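Phosphoglycerol transferase GacH (Streptococcus pyogenes MGAS5005, PDB 6DGM) probably transfers glycerol phosphate onto the streptococcal rhamnose polysaccharide, this chain being the manganese-binding, sulfatase-like part of a membrane protein. Local coordinates at residues Asn91-Thr96 and Val111-Val116; Gln81-Gly86 and Ile309-Phe314. All coordinates share one frame; numbering follows the deposited sequence.

Interaction 1 of 2, residues Asn91-Thr96 and Val111-Val116; sequences NMEFQT and VLYSEV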
ATOM      1  N   ASN A  91       3.959   5.499   6.858  1.00 13.66           N
ATOM      2  CA  ASN A  91       4.100   6.439   5.749  1.00 14.20           C
ATOM      3  C   ASN A  91       3.685   5.793   4.439  1.00 14.04           C
ATOM      4  O   ASN A  91       3.039   6.439   3.608  1.00 14.48           O
ATOM      5  CB  ASN A  91       5.523   6.969   5.681  1.00 15.73           C
ATOM      6  CG  ASN A  91       5.846   7.868   6.840  1.00 16.46           C
ATOM      7  OD1 ASN A  91       4.960   8.532   7.374  1.00 15.59           O
ATOM      8  ND2 ASN A  91       7.102   7.879   7.257  1.00 18.07           N
ATOM      9  N   MET A  92       4.033   4.524   4.229  1.00 14.22           N
ATOM     10  CA  MET A  92       3.524   3.824   3.050  1.00 15.45           C
ATOM     11  C   MET A  92       2.012   3.667   3.143  1.00 14.79           C
ATOM     12  O   MET A  92       1.284   3.878   2.160  1.00 15.48           O
ATOM     13  CB  MET A  92       4.225   2.476   2.893  1.00 16.87           C
ATOM     14  CG  MET A  92       5.461   2.533   1.970  1.00 17.60           C
ATOM     15  SD  MET A  92       6.725   3.731   2.412  1.00 18.05           S
ATOM     16  CE  MET A  92       7.415   2.975   3.881  1.00 19.36           C
ATOM     17  N   GLU A  93       1.521   3.352   4.338  1.00 13.67           N
ATOM     18  CA  GLU A  93       0.092   3.201   4.571  1.00 14.37           C
ATOM     19  C   GLU A  93      -0.676   4.461   4.182  1.00 14.46           C
ATOM     20  O   GLU A  93      -1.663   4.395   3.436  1.00 14.48           O
ATOM     21  CB  GLU A  93      -0.094   2.895   6.052  1.00 15.12           C
ATOM     22  CG  GLU A  93      -1.487   2.451   6.478  1.00 15.29           C
ATOM     23  CD  GLU A  93      -1.557   2.366   7.988  1.00 15.25           C
ATOM     24  OE1 GLU A  93      -0.521   2.029   8.597  1.00 14.83           O
ATOM     25  OE2 GLU A  93      -2.619   2.682   8.567  1.00 14.81           O
ATOM     26  N   PHE A  94      -0.233   5.621   4.676  1.00 13.99           N
ATOM     27  CA  PHE A  94      -0.860   6.896   4.331  1.00 14.11           C
ATOM     28  C   PHE A  94      -0.931   7.087   2.822  1.00 13.76           C
ATOM     29  O   PHE A  94      -1.951   7.532   2.277  1.00 14.39           O
ATOM     30  CB  PHE A  94      -0.040   8.040   4.951  1.00 13.95           C
ATOM     31  CG  PHE A  94      -0.446   9.421   4.498  1.00 13.98           C
ATOM     32  CD1 PHE A  94       0.049   9.962   3.310  1.00 14.41           C
ATOM     33  CD2 PHE A  94      -1.288  10.198   5.272  1.00 14.49           C
ATOM     34  CE1 PHE A  94      -0.298  11.252   2.892  1.00 15.23           C
ATOM     35  CE2 PHE A  94      -1.638  11.499   4.869  1.00 15.65           C
ATOM     36  CZ  PHE A  94      -1.161  12.015   3.669  1.00 15.61           C
ATOM     37  N   GLN A  95       0.153   6.765   2.129  1.00 13.77           N
ATOM     38  CA  GLN A  95       0.200   6.965   0.686  1.00 14.10           C
ATOM     39  C   GLN A  95      -0.772   6.039  -0.038  1.00 14.89           C
ATOM     40  O   GLN A  95      -1.410   6.447  -1.027  1.00 15.54           O
ATOM     41  CB  GLN A  95       1.629   6.755   0.194  1.00 14.15           C
ATOM     42  CG  GLN A  95       2.595   7.812   0.697  1.00 14.82           C
ATOM     43  CD  GLN A  95       3.984   7.550   0.258  1.00 15.78           C
ATOM     44  OE1 GLN A  95       4.368   7.931  -0.840  1.00 16.14           O
ATOM     45  NE2 GLN A  95       4.759   6.864   1.096  1.00 15.44           N
ATOM     46  N   THR A  96      -0.937   4.800   0.442  1.00 14.22           N
ATOM     47  CA  THR A  96      -1.924   3.941  -0.214  1.00 13.95           C
ATOM     48  C   THR A  96      -3.328   4.519  -0.074  1.00 13.95           C
ATOM     49  O   THR A  96      -4.131   4.472  -1.020  1.00 14.79           O
ATOM     50  CB  THR A  96      -1.892   2.503   0.323  1.00 14.61           C
ATOM     51  OG1 THR A  96      -2.458   2.431   1.643  1.00 14.48           O
ATOM     52  CG2 THR A  96      -0.480   1.935   0.315  1.00 15.59           C
ATOM     53  N   VAL A 111       6.730  11.584   9.944  1.00 16.59           N
ATOM     54  CA  VAL A 111       5.591  10.667   9.943  1.00 15.11           C
ATOM     55  C   VAL A 111       4.355  11.407   9.454  1.00 13.70           C
ATOM     56  O   VAL A 111       3.895  12.355  10.100  1.00 14.26           O
ATOM     57  CB  VAL A 111       5.353  10.029  11.328  1.00 16.08           C
ATOM     58  CG1 VAL A 111       4.078   9.198  11.309  1.00 16.37           C
ATOM     59  CG2 VAL A 111       6.558   9.178  11.717  1.00 16.52           C
ATOM     60  N   LEU A 112       3.817  10.962   8.313  1.00 13.69           N
ATOM     61  CA  LEU A 112       2.687  11.639   7.688  1.00 14.18           C
ATOM     62  C   LEU A 112       1.453  11.640   8.578  1.00 14.46           C
ATOM     63  O   LEU A 112       0.739  12.644   8.649  1.00 14.93           O
ATOM     64  CB  LEU A 112       2.393  10.980   6.337  1.00 15.02           C
ATOM     65  CG  LEU A 112       3.543  11.202   5.341  1.00 17.30           C
ATOM     66  CD1 LEU A 112       3.492  10.220   4.194  1.00 18.23           C
ATOM     67  CD2 LEU A 112       3.508  12.631   4.815  1.00 18.96           C
ATOM     68  N   TYR A 113       1.182  10.535   9.273  1.00 13.57           N
ATOM     69  CA  TYR A 113      -0.002  10.462  10.106  1.00 13.52           C
ATOM     70  C   TYR A 113       0.043  11.448  11.272  1.00 16.71           C
ATOM     71  O   TYR A 113      -1.016  11.803  11.807  1.00 17.90           O
ATOM     72  CB  TYR A 113      -0.155   9.039  10.677  1.00 13.38           C
ATOM     73  CG  TYR A 113      -0.854   8.018   9.798  1.00 14.59           C
ATOM     74  CD1 TYR A 113      -1.540   8.388   8.650  1.00 16.13           C
ATOM     75  CD2 TYR A 113      -0.844   6.671  10.141  1.00 14.20           C
ATOM     76  CE1 TYR A 113      -2.195   7.465   7.872  1.00 16.08           C
ATOM     77  CE2 TYR A 113      -1.501   5.731   9.372  1.00 14.97           C
ATOM     78  CZ  TYR A 113      -2.181   6.134   8.228  1.00 15.67           C
ATOM     79  OH  TYR A 113      -2.858   5.236   7.427  1.00 16.14           O
ATOM     80  N   SER A 114       1.233  11.867  11.695  1.00 17.31           N
ATOM     81  CA  SER A 114       1.372  12.814  12.791  1.00 18.08           C
ATOM     82  C   SER A 114       1.509  14.252  12.327  1.00 17.43           C
ATOM     83  O   SER A 114       1.039  15.156  13.018  1.00 18.94           O
ATOM     84  CB  SER A 114       2.617  12.492  13.622  1.00 20.09           C
ATOM     85  OG  SER A 114       2.511  11.224  14.242  1.00 21.91           O
ATOM     86  N   GLU A 115       2.142  14.486  11.173  1.00 16.54           N
ATOM     87  CA  GLU A 115       2.510  15.828  10.750  1.00 16.79           C
ATOM     88  C   GLU A 115       1.693  16.378   9.590  1.00 17.30           C
ATOM     89  O   GLU A 115       1.692  17.597   9.387  1.00 19.98           O
ATOM     90  CB  GLU A 115       3.979  15.855  10.322  1.00 16.68           C
ATOM     91  CG  GLU A 115       4.919  15.469  11.447  1.00 18.64           C
ATOM     92  CD  GLU A 115       6.349  15.352  11.007  1.00 22.30           C
ATOM     93  OE1 GLU A 115       6.863  16.302  10.382  1.00 24.55           O
ATOM     94  OE2 GLU A 115       6.981  14.308  11.294  1.00 23.62           O
ATOM     95  N   VAL A 116       1.074  15.518   8.789  1.00 15.17           N
ATOM     96  CA  VAL A 116       0.323  15.960   7.616  1.00 15.93           C
ATOM     97  C   VAL A 116      -1.166  15.618   7.751  1.00 16.99           C
ATOM     98  O   VAL A 116      -2.020  16.499   7.595  1.00 17.16           O
ATOM     99  CB  VAL A 116       0.909  15.391   6.310  1.00 16.55           C
ATOM    100  CG1 VAL A 116      -0.011  15.730   5.109  1.00 18.02           C
ATOM    101  CG2 VAL A 116       2.292  15.937   6.056  1.00 16.51           C
TER
HETATM  102  O   HOH W   1       2.383   8.117   8.457  1.00 14.93           O

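Interaction 2 of 2, residues Gln81-Gly86 and Ile309-Phe314; sequences QSDSYG and INSSDF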
ATOM      1  N   GLN A  81       8.334   0.879  -5.047  1.00 19.25           N
ATOM      2  CA  GLN A  81       9.393   1.671  -4.443  1.00 19.99           C
ATOM      3  C   GLN A  81       8.943   2.113  -3.050  1.00 18.20           C
ATOM      4  O   GLN A  81       7.866   2.706  -2.891  1.00 18.15           O
ATOM      5  CB  GLN A  81       9.734   2.886  -5.291  1.00 22.87           C
ATOM      6  CG  GLN A  81      10.904   3.639  -4.724  1.00 26.27           C
ATOM      7  CD  GLN A  81      11.456   4.654  -5.669  1.00 31.62           C
ATOM      8  OE1 GLN A  81      12.082   4.311  -6.669  1.00 34.17           O
ATOM      9  NE2 GLN A  81      11.216   5.925  -5.370  1.00 33.71           N
ATOM     10  N   SER A  82       9.749   1.813  -2.046  1.00 17.30           N
ATOM     11  CA  SER A  82       9.482   2.236  -0.683  1.00 16.72           C
ATOM     12  C   SER A  82      10.300   3.483  -0.381  1.00 17.02           C
ATOM     13  O   SER A  82      11.391   3.680  -0.921  1.00 18.94           O
ATOM     14  CB  SER A  82       9.889   1.133   0.300  1.00 17.06           C
ATOM     15  OG  SER A  82       9.703   1.533   1.642  1.00 17.33           O
ATOM     16  N   ASP A  83       9.783   4.305   0.527  1.00 16.80           N
ATOM     17  CA  ASP A  83      10.464   5.517   0.938  1.00 17.88           C
ATOM     18  C   ASP A  83      11.472   5.310   2.054  1.00 18.76           C
ATOM     19  O   ASP A  83      12.209   6.257   2.357  1.00 19.15           O
ATOM     20  CB  ASP A  83       9.437   6.559   1.387  1.00 18.43           C
ATOM     21  CG  ASP A  83       8.539   6.975   0.258  1.00 19.26           C
ATOM     22  OD1 ASP A  83       9.027   7.701  -0.627  1.00 20.49           O
ATOM     23  OD2 ASP A  83       7.376   6.526   0.212  1.00 19.08           O
ATOM     24  N   SER A  84      11.540   4.118   2.651  1.00 17.24           N
ATOM     25  CA  SER A  84      12.423   3.920   3.794  1.00 17.28           C
ATOM     26  C   SER A  84      12.862   2.470   3.855  1.00 17.13           C
ATOM     27  O   SER A  84      12.453   1.641   3.042  1.00 18.07           O
ATOM     28  CB  SER A  84      11.760   4.432   5.073  1.00 18.54           C
ATOM     29  OG  SER A  84      10.434   3.956   5.167  1.00 19.81           O
ATOM     30  N   TYR A  85      13.763   2.199   4.799  1.00 16.91           N
ATOM     31  CA  TYR A  85      14.378   0.888   4.984  1.00 17.23           C
ATOM     32  C   TYR A  85      14.274   0.514   6.448  1.00 16.85           C
ATOM     33  O   TYR A  85      14.604   1.321   7.316  1.00 17.34           O
ATOM     34  CB  TYR A  85      15.846   0.936   4.550  1.00 18.06           C
ATOM     35  CG  TYR A  85      16.623  -0.336   4.820  1.00 17.84           C
ATOM     36  CD1 TYR A  85      16.437  -1.467   4.043  1.00 17.39           C
ATOM     37  CD2 TYR A  85      17.568  -0.382   5.830  1.00 18.18           C
ATOM     38  CE1 TYR A  85      17.158  -2.634   4.288  1.00 18.29           C
ATOM     39  CE2 TYR A  85      18.294  -1.535   6.073  1.00 18.46           C
ATOM     40  CZ  TYR A  85      18.077  -2.651   5.297  1.00 19.84           C
ATOM     41  OH  TYR A  85      18.806  -3.797   5.541  1.00 22.29           O
ATOM     42  N   GLY A  86      13.779  -0.700   6.715  1.00 17.26           N
ATOM     43  CA  GLY A  86      13.675  -1.208   8.068  1.00 17.92           C
ATOM     44  C   GLY A  86      12.643  -0.531   8.927  1.00 19.57           C
ATOM     45  O   GLY A  86      12.647  -0.703  10.144  1.00 22.95           O
ATOM     46  N   ILE A 309       6.141   0.727  -9.369  1.00 18.90           N
ATOM     47  CA  ILE A 309       5.255   1.822  -9.006  1.00 19.35           C
ATOM     48  C   ILE A 309       5.542   2.213  -7.562  1.00 17.84           C
ATOM     49  O   ILE A 309       6.341   1.584  -6.869  1.00 17.65           O
ATOM     50  CB  ILE A 309       3.771   1.475  -9.206  1.00 20.45           C
ATOM     51  CG1 ILE A 309       3.333   0.345  -8.276  1.00 21.17           C
ATOM     52  CG2 ILE A 309       3.510   1.107 -10.688  1.00 22.14           C
ATOM     53  CD1 ILE A 309       1.873  -0.058  -8.495  1.00 22.52           C
ATOM     54  N   ASN A 310       4.892   3.282  -7.127  1.00 16.78           N
ATOM     55  CA  ASN A 310       5.015   3.790  -5.770  1.00 16.54           C
ATOM     56  C   ASN A 310       3.796   3.376  -4.965  1.00 16.04           C
ATOM     57  O   ASN A 310       2.744   3.060  -5.518  1.00 16.90           O
ATOM     58  CB  ASN A 310       5.047   5.318  -5.834  1.00 18.87           C
ATOM     59  CG  ASN A 310       5.842   5.932  -4.711  1.00 20.96           C
ATOM     60  OD1 ASN A 310       6.939   5.470  -4.379  1.00 22.64           O
ATOM     61  ND2 ASN A 310       5.293   6.989  -4.113  1.00 20.89           N
ATOM     62  N   SER A 311       3.936   3.412  -3.634  1.00 15.90           N
ATOM     63  CA  SER A 311       2.798   3.086  -2.773  1.00 16.26           C
ATOM     64  C   SER A 311       1.606   4.005  -3.046  1.00 16.19           C
ATOM     65  O   SER A 311       0.448   3.581  -2.939  1.00 16.12           O
ATOM     66  CB  SER A 311       3.198   3.170  -1.296  1.00 16.73           C
ATOM     67  OG  SER A 311       3.646   4.468  -0.895  1.00 17.28           O
ATOM     68  N   SER A 312       1.871   5.264  -3.396  1.00 15.68           N
ATOM     69  CA  SER A 312       0.816   6.229  -3.658  1.00 16.44           C
ATOM     70  C   SER A 312       0.031   5.917  -4.923  1.00 17.04           C
ATOM     71  O   SER A 312      -1.044   6.488  -5.117  1.00 18.88           O
ATOM     72  CB  SER A 312       1.427   7.632  -3.756  1.00 17.42           C
ATOM     73  OG  SER A 312       2.451   7.646  -4.728  1.00 18.58           O
ATOM     74  N   ASP A 313       0.543   5.033  -5.783  1.00 16.56           N
ATOM     75  CA  ASP A 313      -0.088   4.687  -7.040  1.00 16.90           C
ATOM     76  C   ASP A 313      -1.114   3.566  -6.919  1.00 16.78           C
ATOM     77  O   ASP A 313      -1.778   3.257  -7.907  1.00 17.37           O
ATOM     78  CB  ASP A 313       0.972   4.201  -8.046  1.00 18.15           C
ATOM     79  CG  ASP A 313       1.905   5.292  -8.526  1.00 18.89           C
ATOM     80  OD1 ASP A 313       1.453   6.443  -8.728  1.00 19.44           O
ATOM     81  OD2 ASP A 313       3.107   4.977  -8.703  1.00 19.16           O
ATOM     82  N   PHE A 314      -1.234   2.921  -5.746  1.00 15.73           N
ATOM     83  CA  PHE A 314      -2.023   1.698  -5.682  1.00 16.26           C
ATOM     84  C   PHE A 314      -3.487   1.943  -6.029  1.00 17.47           C
ATOM     85  O   PHE A 314      -4.099   1.122  -6.715  1.00 18.13           O
ATOM     86  CB  PHE A 314      -1.920   1.040  -4.312  1.00 16.39           C
ATOM     87  CG  PHE A 314      -0.620   0.298  -4.076  1.00 19.30           C
ATOM     88  CD1 PHE A 314       0.096  -0.285  -5.109  1.00 24.31           C
ATOM     89  CD2 PHE A 314      -0.123   0.186  -2.804  1.00 16.68           C
ATOM     90  CE1 PHE A 314       1.294  -0.960  -4.850  1.00 23.89           C
ATOM     91  CE2 PHE A 314       1.063  -0.481  -2.542  1.00 16.14           C
ATOM     92  CZ  PHE A 314       1.760  -1.061  -3.553  1.00 19.05           C
TER
HETATM   93  O   HOH W   2       6.302   4.337  -1.257  1.00 18.48           O

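Interaction 1 of 2, residues Asn91-Thr96 and Val111-Val116
Phe94 and Leu112 form the tight part of this contact, in which the helix 89-98 receives the short helix 112-115. Leu112 CB lies over one face of the Phe94 ring, 3.9 Å from its centroid, while Leu112 CD1 comes within 3.6 Å of Phe94 CD1. Tyr113 closes in at the edge of the same ring, and its CE1 packs 3.7 Å from Phe94 CB. Phe94 reaches this niche with CG anti to its backbone N (chi1 171°). Packing is slacker at the ring's far end, where Val116 CG1 stays 4.1 Å from Phe94 CZ, and beside partly exposed Val111 the contact becomes polar. There Asn91 OD1 accepts a nearly straight bond from Leu112 N (2.8 Å, 170°) and a second from a water that itself takes the N-H of Tyr113. Asn91 ND2 holds Ser110 O, so one amide grips the chain on both flanks of Val111, the N-cap residue. At the other end of the tyrosine side chain, Tyr113 OH donates to Glu93 OE2 (2.8 Å) from above the carboxylate plane, which stands almost perpendicular to the tyrosine ring. Tyr152 OH also bonds OE2, and OE1 forms a salt bridge with Arg148 of the glycerol phosphate pocket. The chemistry implies a second-shell role: the buried Glu93, steadied by two phenols, probably helps orient the arginine of the ligand site.

Interaction 2 of 2, residues Gln81-Gly86 and Ile309-Phe314
Gln81 meets Ile309 through the backbone, and the one ring of 309-314, Phe314, lies behind the turn that follows and does not touch 81-86. Backbone atoms of that turn lie over one face of its ring, Asn310 O and Ser311 CA both offset toward the rim. The rings of Tyr268 and Tyr293 also meet Phe314, each inclined at about 50°. The carboxylate of Asp313 is approached on its anti side, somewhat out of plane, by Asn310 N, with 2.9 Å between N and OD2. Asp313 N bonds back to Asn310 O, and OD2 has a second partner in Ser341 OG.

Between the two segments the direct bond is from backbone to backbone. Gln81 N donates to Ile309 O over 2.8 Å, with 163° at the hydrogen, and Ile309 is in turn bonded to Leu79, as expected where parallel strands run side by side. Just beyond, where the chains begin to part, water takes over. One molecule lies 2.7 Å from Ser311 OG and close to both Gln81 O and Asp83 OD2. With more acceptors around it than protons to give, it cannot donate fully to them all. It bridges a gap that leaves Asp83 OD2 and Ser311 OG 4.4 Å apart. Asp83 OD2 is probably held from another direction as well, by Gln95 NE2.

The contact lies at one margin of the central mixed sheet, where its last two strands run parallel. Strand 77-81 runs between 290-297 and the outermost strand 308-310. Helix 89-98 lays Gln95 against Asn310 and Ser311, helix 328-339 packs on Ile309 and Asp313 through Leu337, and helix 314-321 starts directly after the turn.

Interactions 1 and 2 illustrate how a sulfatase-like fold ties its sheet to its active-site helix. Their centres are 12 Å apart. Along the chain, interaction 1 is nested within the long loop that interaction 2 closes: 81-86 leads into 91-96, then comes 111-116, and 309-314 returns only after most of the domain has been built. Helix 89-98 joins the two. Gln95 CB packs 3.2 Å from Ser311 OG, and Met92 packs on Ser82 and Ser84. Thr89, a manganese ligand, begins this helix, so the helix that carries this metal ligand is flanked by the sheet margin and by helix 112-115, which probably helps to place it.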